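PDB 6YHH: beta-N-acetylglucosaminidase-like protein Glycoside hydrolase family 20 from Flavobacterium johnsoniae, which probably removes terminal N-acetylglucosamine from chitin-derived oligosaccharides as a beta-N-acetylhexosaminidase of bacterial chitin breakdown. Local coordinates for residues M417-V420 with A421-Y424; P159-V162 with V163-L167; L578-S582 with A583-A587; G502-H505 with I506-A510. All coordinates share one frame; numbering follows the deposited sequence.

In the fold
Along the chain the order is contact 2, contact 1, contact 4, contact 3. Contacts 2 and 1 belong to the TIM-barrel catalytic domain: 159-167 lies on and just before helix 160-172, which links two neighbouring barrel strands, while 417-424 sits in the connection between strands 406-408 and 443-450; their centres are about 24 Å apart. Contact 4, at helix 507-517, touches contact 2, with centres about 14 Å apart, and Arg-165 packs on Gly-502 and Thr-504. Both of these also meet the second subunit. Contact 3, where helices 565-579 and 583-607 meet, is remote, about 48 Å from contact 2 between centres, so the four sample the barrel, its C-terminal flank and an outlying helical region.

Contact 1. Residues M417-V420 with A421-Y424; sequences MYPV and ASHY
A local contact at the start of a short helix sets Tyr-418 and Pro-419, in the loop after strand 406-408, against Ser-422 and His-423 on helix 420-424. Ser-422 takes hold of Pro-419 through its backbone, with Ser-422 N 3.1 Å from Pro-419 O and above the carbonyl plane. The hydroxyl, modelled in two conformers, comes within 2.7 Å of Pro-419 O through Ser-422 OG in the one described, so this second bond is doubtful as a permanent one. Two residues on, Tyr-424 N donates to Val-420 O at 2.9 Å, the i to i+4 bond of an alpha-helix. This turn belongs to the TIM-barrel domain, in the connection between parallel strands 406-408 and 443-450, and the aliphatic Val-420 suits its buried place against Ala-470 and Met-487. The side chains of His-423 and Tyr-418 cross at about a right angle, with His-423 NE2 3.9 Å from Tyr-418 CB. A water at the imidazole edge lies 2.8 Å from His-423 NE2 and accepts from Tyr-418 N, while ND1 is bonded to Gly-411 O. A leucine in place of His-423 would probably leave that water and the Gly-411 carbonyl each short of a partner. Tyr-418 OH pairs with Asn-387.

Contact 2. Residues P159-V162 with V163-L167; sequences PVDV and VKRNL
Val-163 N closes the first helical turn on Pro-159 O at 3.2 Å, in the carbonyl plane. Proline is tolerated at this N-cap position, where the helix asks for no N-H, while its carbonyl still accepts. Val-163 is buried, its branched side chain facing Ile-216 and Phe-178, as befits the inner side of helix 160-172, the crossover of a beta-alpha-beta unit between strands 146-152 and 177-184. Lys-164 repeats the backbone bond, its N 2.9 Å from Val-160 O. Its extended chain runs alongside Val-160, pointing the same way, with Lys-164 CE 3.7 Å from Val-160 CG1, so the methylenes cover an aliphatic neighbour while the amine travels on past it. Arg-165 is the most engaged side chain of 163-167. With CG between backbone N and carbonyl carbon, chi1 of 62° aims the extended chain back along the previous turn, and one guanidinium face lies over Val-162 CA, offset toward the rim. At the edge, in the plane of the group, Asp-161 OD2 makes a salt bridge with Arg-165 NH2 at 3.2 Å, a weak bond at 132°, with carboxylate and guanidinium planes 61° apart. NE forms a further salt bridge to Asp-461. A methionine in place of Arg-165 would probably leave both aspartates without their cation. Asn-166 N is bonded to Val-162 O at 3.1 Å. Since Asp-161 also packs on Asp-161 of the second subunit, the cation of Arg-165 probably eases the crowding of negative charge there.

Contact 3. Residues L578-S582 with A583-A587; sequences LANKS and ADNKA
Ser-582 and Asn-585 carry this contact; Ala-583 follows the cap, its CB touching only Ser-582 C. Ser-582 is the N-cap of helix 583-607. Its hydroxyl sits between backbone N and carbonyl carbon (chi1 69°), which turns it toward the first turn, where Asn-585 N donates to Ser-582 OG at 3.0 Å. A small side chain with an acceptor is what this place needs, because the early amides of a helix have no preceding turn to bind. The Ser-582 carbonyl then enters the helix proper, with Lys-586 N 2.9 Å from Ser-582 O. Asn-585 reaches the other way: its side chain points back toward the loop, and Asn-585 ND2 gives a nearly straight bond (165°) to Asn-580 O at 2.9 Å, with the acceptor close to the amide plane. That oxygen has a second donor, Ser-582 N, also at 2.9 Å, which closes an inverse gamma turn centred on Lys-581. The short link between helices 565-579 and 583-607 is thus tied at both ends, and Asn-585 further touches Gln-576 and Tyr-577 of the preceding helix. Alanine, small and a good helix former, fits the exposed place of Ala-583. Neutral amide and hydroxyl groups make all these bonds, so the turn's hold should depend little on ionisation.

Contact 4. Residues G502-H505 with I506-A510; sequences GLTH and IKNKA
Two waters on the ammonium nitrogen of Lys-507 join it to the loop before the helix. One accepts from Lys-507 NZ at 2.9 Å and donates to Gly-502 O; the other, 2.8 Å from Lys-507 NZ, donates to Leu-503 O. A third water donates to Leu-503 O as well and accepts from Lys-507 N at 2.9 Å, so this carbonyl receives two waters and ties both ends of the lysine to the loop. A long extended chain that passes Thr-504 CG2 is what gets the charge there, and the amine also faces the side-chain amide of Asn-508 of the second subunit. Gly-502 has a positive phi (92°), where any side chain would clash with the carbonyl oxygen of the residue before, so glycine fits. The direct bond is Asn-508 N to Thr-504 O, 3.0 Å and fairly straight at 162°. Ile-506 runs beside His-505 in the same direction, its CG1 4.1 Å from the ring centroid over one face, a CH-pi contact; the imidazole's NE2 is bonded to Ser-495 O. Ile-506 packs on Arg-514 and Lys-507 on Val-511, both of the second subunit. The arrangement is a water-bridged entry from a loop to a helix, at the interface of the two subunits.

Contact 1. Residues M417-V420 with A421-Y424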
loop_
_atom_site.group_PDB
_atom_site.type_symbol
_atom_site.label_atom_id
_atom_site.label_comp_id
_atom_site.label_asym_id
_atom_site.label_seq_id
_atom_site.Cartn_x
_atom_site.Cartn_y
_atom_site.Cartn_z
ATOM N N MET A 417 -8.129 -18.288 11.071
ATOM C CA MET A 417 -6.861 -18.860 10.577
ATOM C C MET A 417 -6.894 -20.356 10.315
ATOM O O MET A 417 -5.847 -21.049 10.363
ATOM C CB MET A 417 -5.643 -18.459 11.452
ATOM C CG MET A 417 -5.583 -16.949 11.738
ATOM S SD MET A 417 -5.834 -15.902 10.299
ATOM C CE MET A 417 -4.342 -16.203 9.398
ATOM N N TYR A 418 -8.069 -20.853 10.030
ATOM C CA TYR A 418 -8.209 -22.309 9.644
ATOM C C TYR A 418 -7.619 -22.592 8.275
ATOM O O TYR A 418 -7.459 -21.732 7.411
ATOM C CB TYR A 418 -9.693 -22.675 9.684
ATOM C CG TYR A 418 -10.447 -22.494 10.981
ATOM C CD1 TYR A 418 -9.925 -22.870 12.174
ATOM C CD2 TYR A 418 -11.751 -22.012 10.983
ATOM C CE1 TYR A 418 -10.614 -22.778 13.345
ATOM C CE2 TYR A 418 -12.471 -21.911 12.151
ATOM C CZ TYR A 418 -11.912 -22.280 13.329
ATOM O OH TYR A 418 -12.635 -22.207 14.523
ATOM N N PRO A 419 -7.293 -23.882 8.037
ATOM C CA PRO A 419 -6.771 -24.262 6.724
ATOM C C PRO A 419 -7.758 -23.997 5.597
ATOM O O PRO A 419 -8.996 -24.104 5.819
ATOM C CB PRO A 419 -6.537 -25.773 6.872
ATOM C CG PRO A 419 -6.564 -26.027 8.335
ATOM C CD PRO A 419 -7.493 -24.998 8.955
ATOM N N VAL A 420 -7.220 -23.698 4.414
ATOM C CA VAL A 420 -8.033 -23.381 3.251
ATOM C C VAL A 420 -9.077 -24.476 2.961
ATOM O O VAL A 420 -10.188 -24.177 2.575
ATOM C CB VAL A 420 -7.228 -22.978 2.036
ATOM C CG1 VAL A 420 -6.434 -24.216 1.473
ATOM C CG2 VAL A 420 -8.068 -22.376 0.951
ATOM N N ALA A 421 -8.708 -25.754 3.106
ATOM C CA ALA A 421 -9.681 -26.794 2.756
ATOM C C ALA A 421 -10.932 -26.775 3.593
ATOM O O ALA A 421 -11.971 -27.110 3.081
ATOM C CB ALA A 421 -9.018 -28.157 2.870
ATOM N N SER A 422 -10.862 -26.321 4.859
ATOM C CA SER A 422 -12.081 -26.216 5.658
ATOM C C SER A 422 -13.055 -25.194 5.040
ATOM O O SER A 422 -14.261 -25.427 5.065
ATOM C CB SER A 422 -11.799 -25.817 7.105
ATOM O OG SER A 422 -11.359 -24.484 7.127
ATOM N N HIS A 423 -12.551 -24.114 4.462
ATOM C CA HIS A 423 -13.393 -23.162 3.788
ATOM C C HIS A 423 -13.861 -23.609 2.375
ATOM O O HIS A 423 -15.007 -23.397 2.009
ATOM C CB HIS A 423 -12.660 -21.784 3.730
ATOM C CG HIS A 423 -12.269 -21.299 5.055
ATOM N ND1 HIS A 423 -13.172 -21.120 6.073
ATOM C CD2 HIS A 423 -11.078 -20.847 5.518
ATOM C CE1 HIS A 423 -12.535 -20.656 7.135
ATOM N NE2 HIS A 423 -11.271 -20.492 6.823
ATOM N N TYR A 424 -12.945 -24.267 1.629
ATOM C CA TYR A 424 -13.243 -24.669 0.259
ATOM C C TYR A 424 -14.320 -25.689 0.197
ATOM O O TYR A 424 -15.125 -25.657 -0.730
ATOM C CB TYR A 424 -11.974 -25.228 -0.368
ATOM C CG TYR A 424 -12.073 -25.545 -1.846
ATOM C CD1 TYR A 424 -12.485 -24.590 -2.731
ATOM C CD2 TYR A 424 -11.827 -26.833 -2.293
ATOM C CE1 TYR A 424 -12.538 -24.869 -4.083
ATOM C CE2 TYR A 424 -11.890 -27.168 -3.623
ATOM C CZ TYR A 424 -12.255 -26.204 -4.520
ATOM O OH TYR A 424 -12.327 -26.494 -5.834
HETATM O O HOH W 1 -10.144 -19.321 9.047
#

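Contact 2. Residues P159-V162 with V163-L167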
loop_
_atom_site.group_PDB
_atom_site.type_symbol
_atom_site.label_atom_id
_atom_site.label_comp_id
_atom_site.label_asym_id
_atom_site.label_seq_id
_atom_site.Cartn_x
_atom_site.Cartn_y
_atom_site.Cartn_z
ATOM N N PRO A 159 -8.518 1.694 6.203
ATOM C CA PRO A 159 -8.648 2.929 5.396
ATOM C C PRO A 159 -9.165 2.664 3.951
ATOM O O PRO A 159 -9.200 1.539 3.451
ATOM C CB PRO A 159 -7.219 3.468 5.353
ATOM C CG PRO A 159 -6.665 3.063 6.641
ATOM C CD PRO A 159 -7.147 1.591 6.714
ATOM N N VAL A 160 -9.548 3.787 3.325
ATOM C CA VAL A 160 -10.079 3.761 1.972
ATOM C C VAL A 160 -9.245 2.918 1.060
ATOM O O VAL A 160 -9.808 2.146 0.237
ATOM C CB VAL A 160 -10.233 5.194 1.449
ATOM C CG1 VAL A 160 -10.426 5.196 -0.046
ATOM C CG2 VAL A 160 -11.323 5.913 2.201
ATOM N N ASP A 161 -7.898 3.009 1.122
ATOM C CA ASP A 161 -7.073 2.230 0.191
ATOM C C ASP A 161 -7.264 0.710 0.330
ATOM O O ASP A 161 -7.192 -0.040 -0.651
ATOM C CB ASP A 161 -5.577 2.588 0.258
ATOM C CG ASP A 161 -4.960 2.358 1.629
ATOM O OD1 ASP A 161 -5.429 2.889 2.572
ATOM O OD2 ASP A 161 -3.942 1.669 1.679
ATOM N N VAL A 162 -7.438 0.262 1.576
ATOM C CA VAL A 162 -7.652 -1.165 1.812
ATOM C C VAL A 162 -8.959 -1.598 1.193
ATOM O O VAL A 162 -9.040 -2.653 0.518
ATOM C CB VAL A 162 -7.728 -1.477 3.313
ATOM C CG1 VAL A 162 -8.000 -2.955 3.548
ATOM C CG2 VAL A 162 -6.394 -1.106 4.036
ATOM N N VAL A 163 -10.005 -0.792 1.365
ATOM C CA VAL A 163 -11.337 -1.133 0.864
ATOM C C VAL A 163 -11.287 -1.196 -0.669
ATOM O O VAL A 163 -11.780 -2.172 -1.282
ATOM C CB VAL A 163 -12.359 -0.078 1.341
ATOM C CG1 VAL A 163 -13.712 -0.311 0.670
ATOM C CG2 VAL A 163 -12.482 -0.097 2.857
ATOM N N LYS A 164 -10.677 -0.191 -1.307
ATOM C CA LYS A 164 -10.618 -0.137 -2.747
ATOM C C LYS A 164 -9.890 -1.347 -3.340
ATOM O O LYS A 164 -10.404 -1.996 -4.266
ATOM C CB LYS A 164 -10.002 1.156 -3.265
ATOM C CG LYS A 164 -10.879 2.381 -3.107
ATOM C CD LYS A 164 -10.198 3.606 -3.633
ATOM C CE LYS A 164 -11.111 4.790 -3.672
ATOM N NZ LYS A 164 -10.522 5.995 -4.385
ATOM N N ARG A 165 -8.708 -1.685 -2.828
ATOM C CA ARG A 165 -7.994 -2.780 -3.482
ATOM C C ARG A 165 -8.729 -4.080 -3.250
ATOM O O ARG A 165 -8.632 -5.055 -4.079
ATOM C CB ARG A 165 -6.544 -2.894 -3.071
ATOM C CG ARG A 165 -6.256 -3.185 -1.609
ATOM C CD ARG A 165 -4.777 -3.195 -1.309
ATOM N NE ARG A 165 -4.469 -3.546 0.060
ATOM C CZ ARG A 165 -4.124 -2.688 1.033
ATOM N NH1 ARG A 165 -3.905 -3.106 2.248
ATOM N NH2 ARG A 165 -4.022 -1.378 0.767
ATOM N N ASN A 166 -9.355 -4.234 -2.098
ATOM C CA ASN A 166 -10.114 -5.467 -1.869
ATOM C C ASN A 166 -11.345 -5.577 -2.803
ATOM O O ASN A 166 -11.695 -6.667 -3.178
ATOM C CB ASN A 166 -10.420 -5.612 -0.387
ATOM C CG ASN A 166 -9.235 -6.216 0.340
ATOM O OD1 ASN A 166 -8.274 -5.497 0.817
ATOM N ND2 ASN A 166 -9.232 -7.505 0.382
ATOM N N LEU A 167 -11.973 -4.464 -3.139
ATOM C CA LEU A 167 -13.028 -4.476 -4.125
ATOM C C LEU A 167 -12.444 -4.946 -5.453
ATOM O O LEU A 167 -13.079 -5.760 -6.164
ATOM C CB LEU A 167 -13.653 -3.071 -4.268
ATOM C CG LEU A 167 -14.557 -2.735 -3.101
ATOM C CD1 LEU A 167 -14.917 -1.218 -3.053
ATOM C CD2 LEU A 167 -15.806 -3.600 -3.053
#

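Contact 3. Residues L578-S582 with A583-A587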
loop_
_atom_site.group_PDB
_atom_site.type_symbol
_atom_site.label_atom_id
_atom_site.label_comp_id
_atom_site.label_asym_id
_atom_site.label_seq_id
_atom_site.Cartn_x
_atom_site.Cartn_y
_atom_site.Cartn_z
ATOM N N LEU A 578 6.255 -43.249 3.665
ATOM C CA LEU A 578 5.785 -44.334 4.513
ATOM C C LEU A 578 5.112 -45.402 3.660
ATOM O O LEU A 578 5.166 -46.578 4.040
ATOM C CB LEU A 578 4.787 -43.865 5.548
ATOM C CG LEU A 578 5.445 -42.999 6.619
ATOM C CD1 LEU A 578 4.335 -42.342 7.447
ATOM C CD2 LEU A 578 6.359 -43.838 7.462
ATOM N N ALA A 579 4.548 -44.990 2.552
ATOM C CA ALA A 579 3.888 -45.878 1.577
ATOM C C ALA A 579 4.909 -46.677 0.765
ATOM O O ALA A 579 4.610 -47.801 0.343
ATOM C CB ALA A 579 3.071 -45.058 0.645
ATOM N N ASN A 580 6.087 -46.121 0.555
ATOM C CA ASN A 580 7.136 -46.727 -0.280
ATOM C C ASN A 580 8.448 -46.164 0.193
ATOM O O ASN A 580 8.836 -45.063 -0.247
ATOM C CB ASN A 580 6.900 -46.418 -1.766
ATOM C CG ASN A 580 8.012 -46.979 -2.669
ATOM O OD1 ASN A 580 9.026 -47.411 -2.220
ATOM N ND2 ASN A 580 7.832 -46.894 -3.916
ATOM N N LYS A 581 9.159 -46.954 1.000
ATOM C CA LYS A 581 10.394 -46.538 1.676
ATOM C C LYS A 581 11.636 -46.685 0.777
ATOM O O LYS A 581 12.645 -47.245 1.165
ATOM C CB LYS A 581 10.531 -47.318 2.963
ATOM C CG LYS A 581 9.436 -47.051 3.974
ATOM C CD LYS A 581 9.740 -47.649 5.344
ATOM C CE LYS A 581 8.806 -47.128 6.420
ATOM N NZ LYS A 581 8.654 -48.085 7.565
ATOM N N SER A 582 11.528 -46.128 -0.402
ATOM C CA SER A 582 12.582 -46.074 -1.396
ATOM C C SER A 582 13.720 -45.130 -0.979
ATOM O O SER A 582 13.495 -44.206 -0.132
ATOM C CB SER A 582 12.040 -45.605 -2.730
ATOM O OG SER A 582 11.632 -44.212 -2.758
ATOM N N ALA A 583 14.921 -45.340 -1.550
ATOM C CA ALA A 583 15.992 -44.429 -1.282
ATOM C C ALA A 583 15.647 -42.982 -1.588
ATOM O O ALA A 583 16.010 -42.032 -0.813
ATOM C CB ALA A 583 17.256 -44.820 -2.071
ATOM N N ASP A 584 15.028 -42.775 -2.733
ATOM C CA ASP A 584 14.765 -41.461 -3.216
ATOM C C ASP A 584 13.768 -40.815 -2.295
ATOM O O ASP A 584 13.923 -39.609 -1.998
ATOM C CB ASP A 584 14.145 -41.472 -4.627
ATOM C CG ASP A 584 15.195 -41.686 -5.746
ATOM O OD1 ASP A 584 16.416 -41.656 -5.444
ATOM O OD2 ASP A 584 14.787 -41.870 -6.926
ATOM N N ASN A 585 12.747 -41.588 -1.905
ATOM C CA ASN A 585 11.725 -41.023 -0.993
ATOM C C ASN A 585 12.311 -40.683 0.366
ATOM O O ASN A 585 11.917 -39.653 0.959
ATOM C CB ASN A 585 10.515 -41.958 -0.865
ATOM C CG ASN A 585 9.594 -41.907 -2.090
ATOM O OD1 ASN A 585 9.695 -41.041 -2.971
ATOM N ND2 ASN A 585 8.643 -42.813 -2.100
ATOM N N LYS A 586 13.180 -41.540 0.902
ATOM C CA LYS A 586 13.802 -41.280 2.186
ATOM C C LYS A 586 14.646 -39.992 2.110
ATOM O O LYS A 586 14.636 -39.151 3.028
ATOM C CB LYS A 586 14.733 -42.419 2.584
ATOM C CG LYS A 586 15.216 -42.271 4.004
ATOM C CD LYS A 586 16.468 -43.116 4.255
ATOM C CE LYS A 586 16.194 -44.515 4.607
ATOM N NZ LYS A 586 17.582 -45.070 4.756
ATOM N N ALA A 587 15.379 -39.839 1.007
ATOM C CA ALA A 587 16.186 -38.635 0.810
ATOM C C ALA A 587 15.311 -37.362 0.722
ATOM O O ALA A 587 15.773 -36.329 1.253
ATOM C CB ALA A 587 17.068 -38.728 -0.411
#

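Contact 4. Residues G502-H505 with I506-A510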
loop_
_atom_site.group_PDB
_atom_site.type_symbol
_atom_site.label_atom_id
_atom_site.label_comp_id
_atom_site.label_asym_id
_atom_site.label_seq_id
_atom_site.Cartn_x
_atom_site.Cartn_y
_atom_site.Cartn_z
ATOM N N GLY A 502 -2.584 -4.360 -6.003
ATOM C CA GLY A 502 -2.099 -3.755 -4.760
ATOM C C GLY A 502 -2.222 -4.629 -3.547
ATOM O O GLY A 502 -1.840 -4.226 -2.435
ATOM N N LEU A 503 -2.752 -5.835 -3.699
ATOM C CA LEU A 503 -2.936 -6.682 -2.509
ATOM C C LEU A 503 -1.605 -7.008 -1.863
ATOM O O LEU A 503 -0.587 -7.252 -2.530
ATOM C CB LEU A 503 -3.714 -8.013 -2.873
ATOM C CG LEU A 503 -5.255 -7.914 -2.934
ATOM C CD1 LEU A 503 -6.013 -7.221 -1.867
ATOM C CD2 LEU A 503 -5.594 -7.009 -4.113
ATOM N N THR A 504 -1.553 -7.010 -0.544
ATOM C CA THR A 504 -0.281 -6.958 0.190
ATOM C C THR A 504 0.037 -8.278 0.821
ATOM O O THR A 504 0.961 -8.373 1.620
ATOM C CB THR A 504 -0.309 -5.953 1.350
ATOM O OG1 THR A 504 -1.215 -6.368 2.397
ATOM C CG2 THR A 504 -0.746 -4.549 0.907
ATOM N N HIS A 505 -0.727 -9.318 0.504
ATOM C CA HIS A 505 -0.568 -10.588 1.236
ATOM C C HIS A 505 0.860 -11.171 1.216
ATOM O O HIS A 505 1.354 -11.658 2.223
ATOM C CB HIS A 505 -1.579 -11.631 0.797
ATOM C CG HIS A 505 -1.652 -11.835 -0.673
ATOM N ND1 HIS A 505 -1.962 -10.813 -1.542
ATOM C CD2 HIS A 505 -1.511 -12.950 -1.435
ATOM C CE1 HIS A 505 -1.922 -11.271 -2.776
ATOM N NE2 HIS A 505 -1.727 -12.585 -2.733
ATOM N N ILE A 506 1.530 -11.078 0.097
ATOM C CA ILE A 506 2.894 -11.598 -0.050
ATOM C C ILE A 506 3.881 -10.515 0.401
ATOM O O ILE A 506 4.819 -10.775 1.192
ATOM C CB ILE A 506 3.175 -12.049 -1.518
ATOM C CG1 ILE A 506 2.164 -13.138 -1.937
ATOM C CG2 ILE A 506 4.568 -12.630 -1.619
ATOM C CD1 ILE A 506 2.056 -13.338 -3.424
ATOM N N LYS A 507 3.735 -9.289 -0.099
ATOM C CA LYS A 507 4.804 -8.281 0.075
ATOM C C LYS A 507 4.916 -7.724 1.496
ATOM O O LYS A 507 6.032 -7.425 1.956
ATOM C CB LYS A 507 4.650 -7.139 -0.973
ATOM C CG LYS A 507 3.490 -6.193 -0.774
ATOM C CD LYS A 507 3.287 -5.312 -1.981
ATOM C CE LYS A 507 2.245 -4.280 -1.752
ATOM N NZ LYS A 507 1.891 -3.519 -3.016
ATOM N N ASN A 508 3.787 -7.581 2.205
ATOM C CA ASN A 508 3.851 -7.042 3.540
ATOM C C ASN A 508 4.493 -8.057 4.506
ATOM O O ASN A 508 4.981 -7.675 5.558
ATOM C CB ASN A 508 2.466 -6.555 4.037
ATOM C CG ASN A 508 2.138 -5.135 3.623
ATOM O OD1 ASN A 508 1.072 -4.520 4.086
ATOM N ND2 ASN A 508 2.962 -4.580 2.778
ATOM N N LYS A 509 4.538 -9.360 4.172
ATOM C CA LYS A 509 5.190 -10.321 4.998
ATOM C C LYS A 509 6.667 -10.003 5.105
ATOM O O LYS A 509 7.255 -10.093 6.163
ATOM C CB LYS A 509 5.026 -11.719 4.348
ATOM C CG LYS A 509 5.730 -12.848 5.049
ATOM C CD LYS A 509 5.528 -14.119 4.255
ATOM C CE LYS A 509 6.161 -15.268 4.960
ATOM N NZ LYS A 509 5.750 -16.567 4.336
ATOM N N ALA A 510 7.269 -9.540 4.001
ATOM C CA ALA A 510 8.733 -9.231 4.052
ATOM C C ALA A 510 9.031 -8.006 4.902
ATOM O O ALA A 510 10.081 -7.925 5.506
ATOM C CB ALA A 510 9.323 -9.015 2.642
HETATM O O HOH W 2 -0.309 -1.965 -1.978
HETATM O O HOH W 3 0.769 -5.659 -4.442
HETATM O O HOH W 4 1.602 -8.890 -1.990
#